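Local coordinates for aminopeptidase N family protein (Idiomarina loihiensis L2TR, PDB 4FGM) that binds a zinc ion and probably acts as an M61-family aminopeptidase, trimming residues from the amino end of peptides, at residues D10-L15 with L99-G104; V463-P468 with S569-S574; I281-P286 with E407-F412. All coordinates share one frame; numbering follows the deposited sequence.

Interaction 1 of 3, residues D10-L15 with L99-G104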
ATOM      1  N   ASP A  10     -18.672  22.925  -4.481  1.00 43.09           N
ATOM      2  CA  ASP A  10     -17.732  24.035  -4.487  1.00 39.46           C
ATOM      3  C   ASP A  10     -16.321  23.577  -4.837  1.00 40.32           C
ATOM      4  O   ASP A  10     -15.563  23.134  -3.970  1.00 43.87           O
ATOM      5  CB  ASP A  10     -17.736  24.712  -3.113  1.00 41.48           C
ATOM      6  CG  ASP A  10     -17.045  26.071  -3.127  1.00 43.55           C
ATOM      7  OD1 ASP A  10     -16.198  26.298  -4.022  1.00 46.37           O
ATOM      8  OD2 ASP A  10     -17.343  26.900  -2.237  1.00 42.52           O
ATOM      9  N   LEU A  11     -15.970  23.706  -6.109  1.00 37.98           N
ATOM     10  CA  LEU A  11     -14.658  23.299  -6.592  1.00 39.18           C
ATOM     11  C   LEU A  11     -13.482  24.080  -6.007  1.00 44.26           C
ATOM     12  O   LEU A  11     -12.476  23.488  -5.612  1.00 42.74           O
ATOM     13  CB  LEU A  11     -14.646  23.372  -8.119  1.00 36.60           C
ATOM     14  CG  LEU A  11     -15.015  22.087  -8.870  1.00 36.99           C
ATOM     15  CD1 LEU A  11     -15.967  21.228  -8.072  1.00 29.94           C
ATOM     16  CD2 LEU A  11     -15.605  22.453 -10.211  1.00 33.47           C
ATOM     17  N   HIS A  12     -13.600  25.402  -5.941  1.00 40.47           N
ATOM     18  CA  HIS A  12     -12.516  26.214  -5.398  1.00 43.67           C
ATOM     19  C   HIS A  12     -12.409  26.088  -3.880  1.00 45.52           C
ATOM     20  O   HIS A  12     -11.319  26.243  -3.314  1.00 39.91           O
ATOM     21  CB  HIS A  12     -12.695  27.681  -5.793  1.00 41.32           C
ATOM     22  CG  HIS A  12     -12.538  27.929  -7.260  1.00 50.30           C
ATOM     23  ND1 HIS A  12     -12.610  29.190  -7.816  1.00 52.98           N
ATOM     24  CD2 HIS A  12     -12.316  27.078  -8.290  1.00 50.96           C
ATOM     25  CE1 HIS A  12     -12.441  29.102  -9.122  1.00 48.38           C
ATOM     26  NE2 HIS A  12     -12.261  27.831  -9.437  1.00 46.60           N
ATOM     27  N   GLY A  13     -13.540  25.812  -3.228  1.00 37.62           N
ATOM     28  CA  GLY A  13     -13.543  25.647  -1.787  1.00 32.57           C
ATOM     29  C   GLY A  13     -13.293  24.201  -1.355  1.00 37.14           C
ATOM     30  O   GLY A  13     -13.165  23.914  -0.161  1.00 37.00           O
ATOM     31  N   HIS A  14     -13.219  23.283  -2.319  1.00 35.29           N
ATOM     32  CA  HIS A  14     -12.982  21.869  -2.024  1.00 37.21           C
ATOM     33  C   HIS A  14     -14.080  21.322  -1.104  1.00 38.75           C
ATOM     34  O   HIS A  14     -13.802  20.669  -0.101  1.00 37.81           O
ATOM     35  CB  HIS A  14     -11.616  21.690  -1.345  1.00 32.89           C
ATOM     36  CG  HIS A  14     -10.542  22.566  -1.912  1.00 44.22           C
ATOM     37  ND1 HIS A  14     -10.238  22.597  -3.255  1.00 43.30           N
ATOM     38  CD2 HIS A  14      -9.728  23.469  -1.318  1.00 39.72           C
ATOM     39  CE1 HIS A  14      -9.283  23.486  -3.466  1.00 36.33           C
ATOM     40  NE2 HIS A  14      -8.957  24.029  -2.310  1.00 39.79           N
ATOM     41  N   LEU A  15     -15.332  21.581  -1.456  1.00 40.68           N
ATOM     42  CA  LEU A  15     -16.443  21.131  -0.639  1.00 40.61           C
ATOM     43  C   LEU A  15     -17.489  20.324  -1.383  1.00 41.28           C
ATOM     44  O   LEU A  15     -17.951  20.719  -2.452  1.00 41.58           O
ATOM     45  CB  LEU A  15     -17.127  22.338   0.009  1.00 41.80           C
ATOM     46  CG  LEU A  15     -16.329  23.146   1.041  1.00 38.99           C
ATOM     47  CD1 LEU A  15     -16.978  24.503   1.243  1.00 37.07           C
ATOM     48  CD2 LEU A  15     -16.265  22.373   2.348  1.00 37.13           C
ATOM     49  N   LEU A  99     -10.882  17.412  -3.939  1.00 40.36           N
ATOM     50  CA  LEU A  99     -11.699  18.113  -4.917  1.00 37.41           C
ATOM     51  C   LEU A  99     -11.204  19.526  -5.230  1.00 36.03           C
ATOM     52  O   LEU A  99     -11.039  20.348  -4.331  1.00 37.77           O
ATOM     53  CB  LEU A  99     -13.150  18.202  -4.430  1.00 35.66           C
ATOM     54  CG  LEU A  99     -14.133  18.888  -5.388  1.00 34.71           C
ATOM     55  CD1 LEU A  99     -14.340  18.000  -6.591  1.00 25.66           C
ATOM     56  CD2 LEU A  99     -15.468  19.164  -4.687  1.00 27.75           C
ATOM     57  N   ASP A 100     -10.940  19.791  -6.506  1.00 31.27           N
ATOM     58  CA  ASP A 100     -10.542  21.127  -6.956  1.00 36.61           C
ATOM     59  C   ASP A 100     -11.157  21.316  -8.350  1.00 39.57           C
ATOM     60  O   ASP A 100     -12.034  20.532  -8.736  1.00 36.11           O
ATOM     61  CB  ASP A 100      -9.014  21.314  -6.955  1.00 33.28           C
ATOM     62  CG  ASP A 100      -8.294  20.429  -7.957  1.00 40.21           C
ATOM     63  OD1 ASP A 100      -8.952  19.765  -8.791  1.00 41.27           O
ATOM     64  OD2 ASP A 100      -7.044  20.418  -7.914  1.00 39.91           O
ATOM     65  N   GLN A 101     -10.730  22.323  -9.106  1.00 36.38           N
ATOM     66  CA  GLN A 101     -11.337  22.548 -10.416  1.00 39.91           C
ATOM     67  C   GLN A 101     -10.810  21.629 -11.515  1.00 41.46           C
ATOM     68  O   GLN A 101     -11.199  21.759 -12.679  1.00 44.12           O
ATOM     69  CB  GLN A 101     -11.181  24.018 -10.858  1.00 37.18           C
ATOM     70  CG  GLN A 101      -9.745  24.463 -11.183  1.00 39.39           C
ATOM     71  CD  GLN A 101      -8.968  24.925  -9.958  1.00 38.61           C
ATOM     72  OE1 GLN A 101      -8.880  24.216  -8.956  1.00 38.86           O
ATOM     73  NE2 GLN A 101      -8.397  26.122 -10.037  1.00 33.75           N
ATOM     74  N   PHE A 102      -9.946  20.688 -11.158  1.00 37.96           N
ATOM     75  CA  PHE A 102      -9.400  19.787 -12.169  1.00 38.81           C
ATOM     76  C   PHE A 102      -9.850  18.344 -11.989  1.00 39.87           C
ATOM     77  O   PHE A 102      -9.937  17.588 -12.955  1.00 38.25           O
ATOM     78  CB  PHE A 102      -7.868  19.865 -12.166  1.00 38.35           C
ATOM     79  CG  PHE A 102      -7.333  21.263 -12.351  1.00 35.93           C
ATOM     80  CD1 PHE A 102      -7.487  21.925 -13.563  1.00 32.91           C
ATOM     81  CD2 PHE A 102      -6.690  21.919 -11.304  1.00 30.88           C
ATOM     82  CE1 PHE A 102      -7.011  23.232 -13.735  1.00 35.92           C
ATOM     83  CE2 PHE A 102      -6.210  23.220 -11.458  1.00 33.68           C
ATOM     84  CZ  PHE A 102      -6.368  23.882 -12.679  1.00 32.48           C
ATOM     85  N   GLN A 103     -10.137  17.953 -10.753  1.00 43.92           N
ATOM     86  CA  GLN A 103     -10.565  16.582 -10.508  1.00 39.71           C
ATOM     87  C   GLN A 103     -11.217  16.408  -9.145  1.00 39.60           C
ATOM     88  O   GLN A 103     -11.178  17.301  -8.298  1.00 41.25           O
ATOM     89  CB  GLN A 103      -9.364  15.630 -10.627  1.00 38.87           C
ATOM     90  CG  GLN A 103      -8.409  15.646  -9.423  1.00 43.14           C
ATOM     91  CD  GLN A 103      -7.125  14.854  -9.666  1.00 47.75           C
ATOM     92  OE1 GLN A 103      -7.133  13.792 -10.303  1.00 46.47           O
ATOM     93  NE2 GLN A 103      -6.015  15.366  -9.150  1.00 50.71           N
ATOM     94  N   GLY A 104     -11.818  15.240  -8.954  1.00 30.32           N
ATOM     95  CA  GLY A 104     -12.457  14.913  -7.702  1.00 27.11           C
ATOM     96  C   GLY A 104     -12.280  13.433  -7.411  1.00 30.91           C
ATOM     97  O   GLY A 104     -12.342  12.591  -8.308  1.00 36.83           O
TER

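Interaction 2 of 3, residues V463-P468 with S569-S574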
ATOM      1  N   VAL A 463      24.024 -15.759  -3.768  1.00 69.53           N
ATOM      2  CA  VAL A 463      23.839 -14.550  -2.969  1.00 67.09           C
ATOM      3  C   VAL A 463      25.170 -13.986  -2.477  1.00 72.29           C
ATOM      4  O   VAL A 463      25.916 -14.658  -1.764  1.00 75.50           O
ATOM      5  CB  VAL A 463      22.971 -14.807  -1.717  1.00 65.21           C
ATOM      6  CG1 VAL A 463      22.825 -13.512  -0.922  1.00 61.33           C
ATOM      7  CG2 VAL A 463      21.609 -15.341  -2.116  1.00 68.63           C
ATOM      8  N   GLN A 464      25.468 -12.750  -2.855  1.00 74.63           N
ATOM      9  CA  GLN A 464      26.693 -12.116  -2.402  1.00 80.67           C
ATOM     10  C   GLN A 464      26.374 -10.751  -1.811  1.00 77.32           C
ATOM     11  O   GLN A 464      25.641  -9.967  -2.407  1.00 72.66           O
ATOM     12  CB  GLN A 464      27.700 -12.004  -3.553  1.00 86.74           C
ATOM     13  CG  GLN A 464      27.201 -11.319  -4.806  1.00 94.87           C
ATOM     14  CD  GLN A 464      27.938 -11.804  -6.045  1.00101.87           C
ATOM     15  OE1 GLN A 464      29.137 -12.091  -5.996  1.00104.01           O
ATOM     16  NE2 GLN A 464      27.226 -11.890  -7.165  1.00102.85           N
ATOM     17  N   LYS A 465      26.905 -10.489  -0.617  1.00 77.49           N
ATOM     18  CA  LYS A 465      26.672  -9.220   0.063  1.00 74.27           C
ATOM     19  C   LYS A 465      27.823  -8.259  -0.207  1.00 70.70           C
ATOM     20  O   LYS A 465      28.963  -8.676  -0.403  1.00 70.35           O
ATOM     21  CB  LYS A 465      26.537  -9.434   1.572  1.00 77.61           C
ATOM     22  CG  LYS A 465      25.869 -10.736   1.960  1.00 82.32           C
ATOM     23  CD  LYS A 465      25.357 -10.702   3.391  1.00 86.19           C
ATOM     24  CE  LYS A 465      26.432 -10.317   4.392  1.00 87.71           C
ATOM     25  NZ  LYS A 465      25.881 -10.253   5.776  1.00 85.76           N
ATOM     26  N   GLN A 466      27.523  -6.968  -0.213  1.00 68.64           N
ATOM     27  CA  GLN A 466      28.547  -5.965  -0.454  1.00 71.43           C
ATOM     28  C   GLN A 466      28.091  -4.613   0.069  1.00 68.48           C
ATOM     29  O   GLN A 466      26.909  -4.408   0.342  1.00 66.00           O
ATOM     30  CB  GLN A 466      28.854  -5.865  -1.955  1.00 77.71           C
ATOM     31  CG  GLN A 466      27.716  -5.306  -2.796  1.00 84.12           C
ATOM     32  CD  GLN A 466      28.009  -5.353  -4.285  1.00 87.44           C
ATOM     33  OE1 GLN A 466      28.319  -6.412  -4.832  1.00 87.03           O
ATOM     34  NE2 GLN A 466      27.905  -4.206  -4.950  1.00 88.43           N
ATOM     35  N   VAL A 467      29.040  -3.698   0.212  1.00 62.96           N
ATOM     36  CA  VAL A 467      28.739  -2.356   0.682  1.00 60.42           C
ATOM     37  C   VAL A 467      28.115  -1.595  -0.483  1.00 59.74           C
ATOM     38  O   VAL A 467      28.614  -1.650  -1.604  1.00 62.67           O
ATOM     39  CB  VAL A 467      30.023  -1.630   1.128  1.00 59.67           C
ATOM     40  CG1 VAL A 467      29.687  -0.241   1.642  1.00 56.06           C
ATOM     41  CG2 VAL A 467      30.732  -2.446   2.201  1.00 59.06           C
ATOM     42  N   PRO A 468      27.002  -0.889  -0.237  1.00 60.15           N
ATOM     43  CA  PRO A 468      26.340  -0.125  -1.303  1.00 58.06           C
ATOM     44  C   PRO A 468      27.222   1.037  -1.754  1.00 60.13           C
ATOM     45  O   PRO A 468      28.191   1.369  -1.077  1.00 64.94           O
ATOM     46  CB  PRO A 468      25.043   0.334  -0.639  1.00 51.61           C
ATOM     47  CG  PRO A 468      25.438   0.468   0.810  1.00 56.39           C
ATOM     48  CD  PRO A 468      26.272  -0.766   1.040  1.00 59.19           C
ATOM     49  N   SER A 569      25.514  -4.539   3.381  1.00 63.28           N
ATOM     50  CA  SER A 569      24.056  -4.520   3.363  1.00 63.37           C
ATOM     51  C   SER A 569      23.346  -4.750   2.028  1.00 62.22           C
ATOM     52  O   SER A 569      22.146  -5.014   2.008  1.00 61.78           O
ATOM     53  CB  SER A 569      23.575  -3.199   3.974  1.00 63.02           C
ATOM     54  OG  SER A 569      24.170  -2.087   3.319  1.00 62.98           O
ATOM     55  N   SER A 570      24.058  -4.624   0.916  1.00 62.98           N
ATOM     56  CA  SER A 570      23.437  -4.864  -0.380  1.00 65.29           C
ATOM     57  C   SER A 570      23.474  -6.355  -0.708  1.00 60.08           C
ATOM     58  O   SER A 570      24.546  -6.928  -0.889  1.00 62.67           O
ATOM     59  CB  SER A 570      24.155  -4.085  -1.487  1.00 74.91           C
ATOM     60  OG  SER A 570      23.691  -2.748  -1.572  1.00 81.27           O
ATOM     61  N   TYR A 571      22.307  -6.989  -0.756  1.00 51.61           N
ATOM     62  CA  TYR A 571      22.237  -8.404  -1.097  1.00 56.23           C
ATOM     63  C   TYR A 571      21.971  -8.498  -2.600  1.00 57.71           C
ATOM     64  O   TYR A 571      20.860  -8.246  -3.060  1.00 66.06           O
ATOM     65  CB  TYR A 571      21.116  -9.106  -0.312  1.00 59.33           C
ATOM     66  CG  TYR A 571      21.449  -9.364   1.145  1.00 64.84           C
ATOM     67  CD1 TYR A 571      21.731  -8.308   2.014  1.00 67.28           C
ATOM     68  CD2 TYR A 571      21.517 -10.667   1.647  1.00 66.25           C
ATOM     69  CE1 TYR A 571      22.079  -8.542   3.348  1.00 70.07           C
ATOM     70  CE2 TYR A 571      21.862 -10.912   2.978  1.00 66.97           C
ATOM     71  CZ  TYR A 571      22.144  -9.844   3.821  1.00 73.45           C
ATOM     72  OH  TYR A 571      22.511 -10.071   5.130  1.00 73.85           O
ATOM     73  N   VAL A 572      23.002  -8.842  -3.364  1.00 51.78           N
ATOM     74  CA  VAL A 572      22.869  -8.963  -4.808  1.00 52.47           C
ATOM     75  C   VAL A 572      22.590 -10.422  -5.186  1.00 56.88           C
ATOM     76  O   VAL A 572      23.343 -11.328  -4.815  1.00 54.76           O
ATOM     77  CB  VAL A 572      24.153  -8.466  -5.516  1.00 58.94           C
ATOM     78  CG1 VAL A 572      24.055  -8.688  -7.023  1.00 57.00           C
ATOM     79  CG2 VAL A 572      24.359  -6.989  -5.216  1.00 50.99           C
ATOM     80  N   LEU A 573      21.497 -10.638  -5.914  1.00 55.93           N
ATOM     81  CA  LEU A 573      21.097 -11.977  -6.332  1.00 56.12           C
ATOM     82  C   LEU A 573      21.282 -12.219  -7.819  1.00 64.06           C
ATOM     83  O   LEU A 573      20.944 -11.372  -8.645  1.00 63.43           O
ATOM     84  CB  LEU A 573      19.636 -12.230  -5.962  1.00 57.13           C
ATOM     85  CG  LEU A 573      19.366 -12.869  -4.597  1.00 58.80           C
ATOM     86  CD1 LEU A 573      20.149 -12.157  -3.519  1.00 55.85           C
ATOM     87  CD2 LEU A 573      17.876 -12.826  -4.306  1.00 59.30           C
ATOM     88  N   SER A 574      21.816 -13.390  -8.147  1.00 69.40           N
ATOM     89  CA  SER A 574      22.050 -13.771  -9.533  1.00 70.91           C
ATOM     90  C   SER A 574      21.906 -15.279  -9.729  1.00 70.16           C
ATOM     91  O   SER A 574      22.176 -16.074  -8.825  1.00 67.02           O
ATOM     92  CB  SER A 574      23.446 -13.328  -9.975  1.00 69.83           C
ATOM     93  OG  SER A 574      24.434 -13.817  -9.086  1.00 73.83           O
TER

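Interaction 3 of 3, residues I281-P286 with E407-F412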
ATOM      1  N   ILE A 281      -7.380 -10.426   1.091  1.00 54.25           N
ATOM      2  CA  ILE A 281      -7.840  -9.322   1.935  1.00 47.74           C
ATOM      3  C   ILE A 281      -9.218  -8.766   1.684  1.00 50.02           C
ATOM      4  O   ILE A 281      -9.819  -8.187   2.604  1.00 52.13           O
ATOM      5  CB  ILE A 281      -6.843  -8.131   1.989  1.00 48.72           C
ATOM      6  CG1 ILE A 281      -7.020  -7.385   3.320  1.00 43.41           C
ATOM      7  CG2 ILE A 281      -7.205  -7.098   0.937  1.00 44.87           C
ATOM      8  CD1 ILE A 281      -6.881  -8.277   4.524  1.00 49.92           C
ATOM      9  N   LYS A 282      -9.692  -8.882   0.451  1.00 48.85           N
ATOM     10  CA  LYS A 282     -11.016  -8.367   0.166  1.00 49.57           C
ATOM     11  C   LYS A 282     -12.034  -9.482   0.356  1.00 46.78           C
ATOM     12  O   LYS A 282     -13.142  -9.220   0.842  1.00 47.48           O
ATOM     13  CB  LYS A 282     -11.124  -7.817  -1.258  1.00 44.15           C
ATOM     14  CG  LYS A 282     -10.558  -6.401  -1.404  1.00 44.50           C
ATOM     15  CD  LYS A 282     -10.569  -5.657  -0.069  1.00 48.86           C
ATOM     16  CE  LYS A 282     -11.866  -4.928   0.111  1.00 45.16           C
ATOM     17  NZ  LYS A 282     -12.099  -4.715   1.557  1.00 49.25           N
ATOM     18  N   THR A 283     -11.681 -10.715  -0.033  1.00 43.89           N
ATOM     19  CA  THR A 283     -12.598 -11.843   0.131  1.00 45.40           C
ATOM     20  C   THR A 283     -12.013 -12.804   1.160  1.00 53.48           C
ATOM     21  O   THR A 283     -12.691 -13.179   2.118  1.00 58.74           O
ATOM     22  CB  THR A 283     -12.865 -12.560  -1.203  1.00 45.25           C
ATOM     23  OG1 THR A 283     -11.647 -12.674  -1.952  1.00 48.33           O
ATOM     24  CG2 THR A 283     -13.897 -11.781  -2.010  1.00 38.02           C
ATOM     25  N   LEU A 284     -10.762 -13.209   0.960  1.00 50.80           N
ATOM     26  CA  LEU A 284     -10.076 -14.070   1.921  1.00 48.04           C
ATOM     27  C   LEU A 284      -9.550 -13.021   2.904  1.00 47.09           C
ATOM     28  O   LEU A 284      -8.833 -12.109   2.499  1.00 45.72           O
ATOM     29  CB  LEU A 284      -8.896 -14.795   1.257  1.00 47.99           C
ATOM     30  CG  LEU A 284      -8.279 -16.059   1.883  1.00 51.45           C
ATOM     31  CD1 LEU A 284      -6.770 -15.911   1.887  1.00 46.69           C
ATOM     32  CD2 LEU A 284      -8.794 -16.296   3.294  1.00 53.37           C
ATOM     33  N   LYS A 285      -9.915 -13.120   4.177  1.00 44.87           N
ATOM     34  CA  LYS A 285      -9.465 -12.135   5.154  1.00 38.49           C
ATOM     35  C   LYS A 285      -9.558 -12.685   6.571  1.00 43.27           C
ATOM     36  O   LYS A 285     -10.176 -13.724   6.790  1.00 50.96           O
ATOM     37  CB  LYS A 285     -10.321 -10.866   5.040  1.00 40.03           C
ATOM     38  CG  LYS A 285     -11.717 -10.995   5.639  1.00 44.43           C
ATOM     39  CD  LYS A 285     -12.576  -9.759   5.365  1.00 47.68           C
ATOM     40  CE  LYS A 285     -13.051  -9.733   3.914  1.00 53.09           C
ATOM     41  NZ  LYS A 285     -13.983  -8.595   3.623  1.00 51.84           N
ATOM     42  N   PRO A 286      -8.927 -12.007   7.553  1.00 44.30           N
ATOM     43  CA  PRO A 286      -8.999 -12.505   8.931  1.00 40.90           C
ATOM     44  C   PRO A 286     -10.400 -12.306   9.515  1.00 50.04           C
ATOM     45  O   PRO A 286     -11.124 -11.388   9.122  1.00 54.20           O
ATOM     46  CB  PRO A 286      -7.934 -11.685   9.658  1.00 43.60           C
ATOM     47  CG  PRO A 286      -7.921 -10.397   8.903  1.00 45.65           C
ATOM     48  CD  PRO A 286      -8.037 -10.832   7.458  1.00 38.27           C
ATOM     49  N   GLU A 407      -6.016 -22.602  -3.230  1.00 56.89           N
ATOM     50  CA  GLU A 407      -6.756 -23.463  -2.323  1.00 57.42           C
ATOM     51  C   GLU A 407      -7.224 -22.734  -1.070  1.00 53.97           C
ATOM     52  O   GLU A 407      -8.384 -22.870  -0.671  1.00 50.39           O
ATOM     53  CB  GLU A 407      -5.906 -24.682  -1.964  1.00 61.93           C
ATOM     54  CG  GLU A 407      -5.701 -25.621  -3.151  1.00 72.59           C
ATOM     55  CD  GLU A 407      -4.742 -26.755  -2.853  1.00 84.37           C
ATOM     56  OE1 GLU A 407      -4.663 -27.172  -1.679  1.00 89.75           O
ATOM     57  OE2 GLU A 407      -4.077 -27.243  -3.796  1.00 87.31           O
ATOM     58  N   LEU A 408      -6.342 -21.955  -0.448  1.00 51.07           N
ATOM     59  CA  LEU A 408      -6.745 -21.224   0.748  1.00 50.96           C
ATOM     60  C   LEU A 408      -7.881 -20.273   0.405  1.00 53.69           C
ATOM     61  O   LEU A 408      -8.777 -20.051   1.217  1.00 54.24           O
ATOM     62  CB  LEU A 408      -5.573 -20.437   1.339  1.00 53.41           C
ATOM     63  CG  LEU A 408      -4.568 -21.245   2.166  1.00 50.74           C
ATOM     64  CD1 LEU A 408      -3.384 -20.364   2.544  1.00 46.78           C
ATOM     65  CD2 LEU A 408      -5.247 -21.782   3.411  1.00 48.09           C
ATOM     66  N   TRP A 409      -7.857 -19.723  -0.805  1.00 57.25           N
ATOM     67  CA  TRP A 409      -8.909 -18.801  -1.205  1.00 53.37           C
ATOM     68  C   TRP A 409     -10.256 -19.502  -1.369  1.00 51.04           C
ATOM     69  O   TRP A 409     -11.283 -18.985  -0.931  1.00 46.32           O
ATOM     70  CB  TRP A 409      -8.566 -18.082  -2.514  1.00 55.31           C
ATOM     71  CG  TRP A 409      -9.624 -17.078  -2.859  1.00 54.57           C
ATOM     72  CD1 TRP A 409      -9.838 -15.869  -2.254  1.00 54.68           C
ATOM     73  CD2 TRP A 409     -10.697 -17.252  -3.789  1.00 55.19           C
ATOM     74  NE1 TRP A 409     -10.980 -15.287  -2.742  1.00 53.57           N
ATOM     75  CE2 TRP A 409     -11.531 -16.116  -3.683  1.00 52.57           C
ATOM     76  CE3 TRP A 409     -11.043 -18.266  -4.694  1.00 51.89           C
ATOM     77  CZ2 TRP A 409     -12.688 -15.960  -4.455  1.00 58.91           C
ATOM     78  CZ3 TRP A 409     -12.193 -18.112  -5.459  1.00 53.63           C
ATOM     79  CH2 TRP A 409     -13.004 -16.968  -5.330  1.00 56.50           C
ATOM     80  N   HIS A 410     -10.257 -20.667  -2.008  1.00 47.86           N
ATOM     81  CA  HIS A 410     -11.507 -21.404  -2.202  1.00 56.53           C
ATOM     82  C   HIS A 410     -12.076 -21.918  -0.883  1.00 53.93           C
ATOM     83  O   HIS A 410     -13.292 -21.993  -0.707  1.00 51.38           O
ATOM     84  CB  HIS A 410     -11.289 -22.573  -3.157  1.00 51.62           C
ATOM     85  CG  HIS A 410     -11.221 -22.168  -4.597  1.00 52.84           C
ATOM     86  ND1 HIS A 410     -12.332 -21.774  -5.310  1.00 47.91           N
ATOM     87  CD2 HIS A 410     -10.175 -22.084  -5.452  1.00 51.34           C
ATOM     88  CE1 HIS A 410     -11.975 -21.467  -6.544  1.00 50.39           C
ATOM     89  NE2 HIS A 410     -10.671 -21.645  -6.656  1.00 51.55           N
ATOM     90  N   GLU A 411     -11.193 -22.252   0.050  1.00 52.59           N
ATOM     91  CA  GLU A 411     -11.626 -22.762   1.342  1.00 56.73           C
ATOM     92  C   GLU A 411     -12.137 -21.696   2.298  1.00 58.77           C
ATOM     93  O   GLU A 411     -13.245 -21.800   2.822  1.00 61.17           O
ATOM     94  CB  GLU A 411     -10.488 -23.516   2.029  1.00 61.82           C
ATOM     95  CG  GLU A 411     -10.330 -24.956   1.598  1.00 69.30           C
ATOM     96  CD  GLU A 411      -9.420 -25.737   2.530  1.00 74.50           C
ATOM     97  OE1 GLU A 411      -9.626 -25.670   3.764  1.00 66.13           O
ATOM     98  OE2 GLU A 411      -8.504 -26.423   2.027  1.00 81.75           O
ATOM     99  N   PHE A 412     -11.329 -20.667   2.520  1.00 53.04           N
ATOM    100  CA  PHE A 412     -11.690 -19.628   3.471  1.00 50.39           C
ATOM    101  C   PHE A 412     -12.089 -18.287   2.880  1.00 52.25           C
ATOM    102  O   PHE A 412     -12.710 -17.476   3.566  1.00 49.65           O
ATOM    103  CB  PHE A 412     -10.529 -19.436   4.445  1.00 55.75           C
ATOM    104  CG  PHE A 412     -10.073 -20.711   5.094  1.00 62.26           C
ATOM    105  CD1 PHE A 412     -10.839 -21.310   6.093  1.00 67.83           C
ATOM    106  CD2 PHE A 412      -8.896 -21.333   4.685  1.00 61.56           C
ATOM    107  CE1 PHE A 412     -10.438 -22.505   6.679  1.00 65.83           C
ATOM    108  CE2 PHE A 412      -8.485 -22.535   5.266  1.00 62.47           C
ATOM    109  CZ  PHE A 412      -9.260 -23.121   6.264  1.00 63.53           C
TER
HETATM  110  O   HOH W   1     -12.428 -15.048   4.309  1.00 50.75           O

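Interaction 1 of 3, residues D10-L15 with L99-G104
A tight beta hairpin with a G1 beta bulge, where H14 and L15 both face D10, uses H14 and L11 to hold the neighbouring turn at L99-D100. H14 holds the bulge position with a left-handed backbone (phi 59°), and its ring edge meets L99 O. There ND1 donates to L99 O at 2.6 Å; the approach lies in the carbonyl plane, although the oxygen sits somewhat out of the ring plane and the N-H...O angle is only 141°. The same carbonyl also has H14 CA at 3.4 Å, a bent and minor CA-H...O contact. A second, straighter CA-H...O contact runs the other way, from D100 CA to L11 O at 3.3 Å. The apolar part is leucine on leucine: with CG anti to the backbone N (chi1 -178°), the L99 side chain extends to the hairpin, and its CD1 meets L11 CD1 at 3.9 Å. L99 CD2 also touches the carbonyl oxygen of L15. Each turn is braced from within by an aspartate. D10 OD1 accepts from G13 N at 2.8 Å in an Asx motif, while D100 OD1 takes both F102 N (2.7 Å) and Q103 N (2.9 Å) and thereby pins the second turn; its other oxygen, OD2, is bonded to Y98 OH. The hairpin joins strands 2-10 and 15-22, and the second turn links strands 97-99 and 103-106 of the M61 N-terminal domain. Strand 81-91 runs beside both, stacking W90 on the H14 ring and bonding through the backbone of A89 to H14 and L99.

Interaction 2 of 3, residues V463-P468 with S569-S574
K465 and Y571 form a non-hydrogen-bonded pair in an antiparallel ladder whose strands, 463-466 and 570-574, run at 151° to each other with their axes 4.8 Å apart. The flanking pairs are the hydrogen-bonded ones: Q464 and V572 exchange two bonds, V572 N to Q464 O (3.0 Å) and Q464 N to V572 O (3.2 Å), and Q466 and S570 do the same, the shorter being S570 N to Q466 O at 2.9 Å. One face carries V463, K465, Y571 and L573. The K465 chain runs beside the tyrosine, both extending from the same face. Its CG sits over one ring face as a CH-pi contact, 4.3 Å from the centroid and 15° off the normal, and its CD comes within 3.4 Å of Y571 CZ; a bend at chi3 (-54°) brings NZ back to a weak bond with Y571 OH. Further along, V463 CG2 packs on L573 CD1 at 3.8 Å. The other face is built from Q464, Q466, S570 and V572, with the amide end of Q466 against V572 CG2. At the ribbon's end S569 and S570 both face Q466, a classic beta bulge, and P468 CB settles 3.5 Å from S570 OG, which has a weak hydrogen bond with G475 N. This is a two-stranded antiparallel ribbon, laid through Y571 and L573 against helix 326-342, with the chain segment that holds the probable PDZ domain entering by one strand and returning by the other.

Interaction 3 of 3, residues I281-P286 with E407-F412
The polar link between T283 and W409 is a single bond: the indole NE1 donates to T283 OG1 at 2.8 Å, nearly straight (168°) and only 6° out of the ring plane. In W409, CG anti to the backbone N (chi1 -177°) carries the indole out to the loop, its N-H edge foremost. The T283 hydroxyl accepts from W409, and its one proton lies within reach of two carbonyls, those of S278 and W279. A leucine in place of W409 would probably leave the threonine hydroxyl without its helix partner and open a gap beside L284. Apolar contacts centre on L284, whose CB lies 3.8 Å from W409 CD1 while its CD2 reaches F412 CB, also at 3.8 Å. A water adds the third kind of link, donating to T283 O (2.9 Å) and F412 O (2.6 Å) and accepting from K285 N (3.2 Å). The loop follows helix 262-277 and rests on helix 401-413; helix 303-306 supplies F305 and Y306 against L284, and W279 and F215 meet the W409 indole edge to face.

The three contacts lie at separate places in one chain and none touches another. Interaction 3 is the nearest to the active site: the side chain of T283 is about 9 Å from that of zinc ligand H277, and the side chain of L284 about 13 Å from the zinc itself. It joins the loop that follows the helix bearing H273 and H277 to helix 401-413. Interaction 1, in the N-terminal domain, and interaction 2, at the C-terminal ribbon, lie on opposite sides of the chain's centre, about 48 Å between centres. From interaction 3, interactions 1 and 2 are about 38 and 36 Å away, centre to centre. Both of these lie away from the zinc and maleic acid sites.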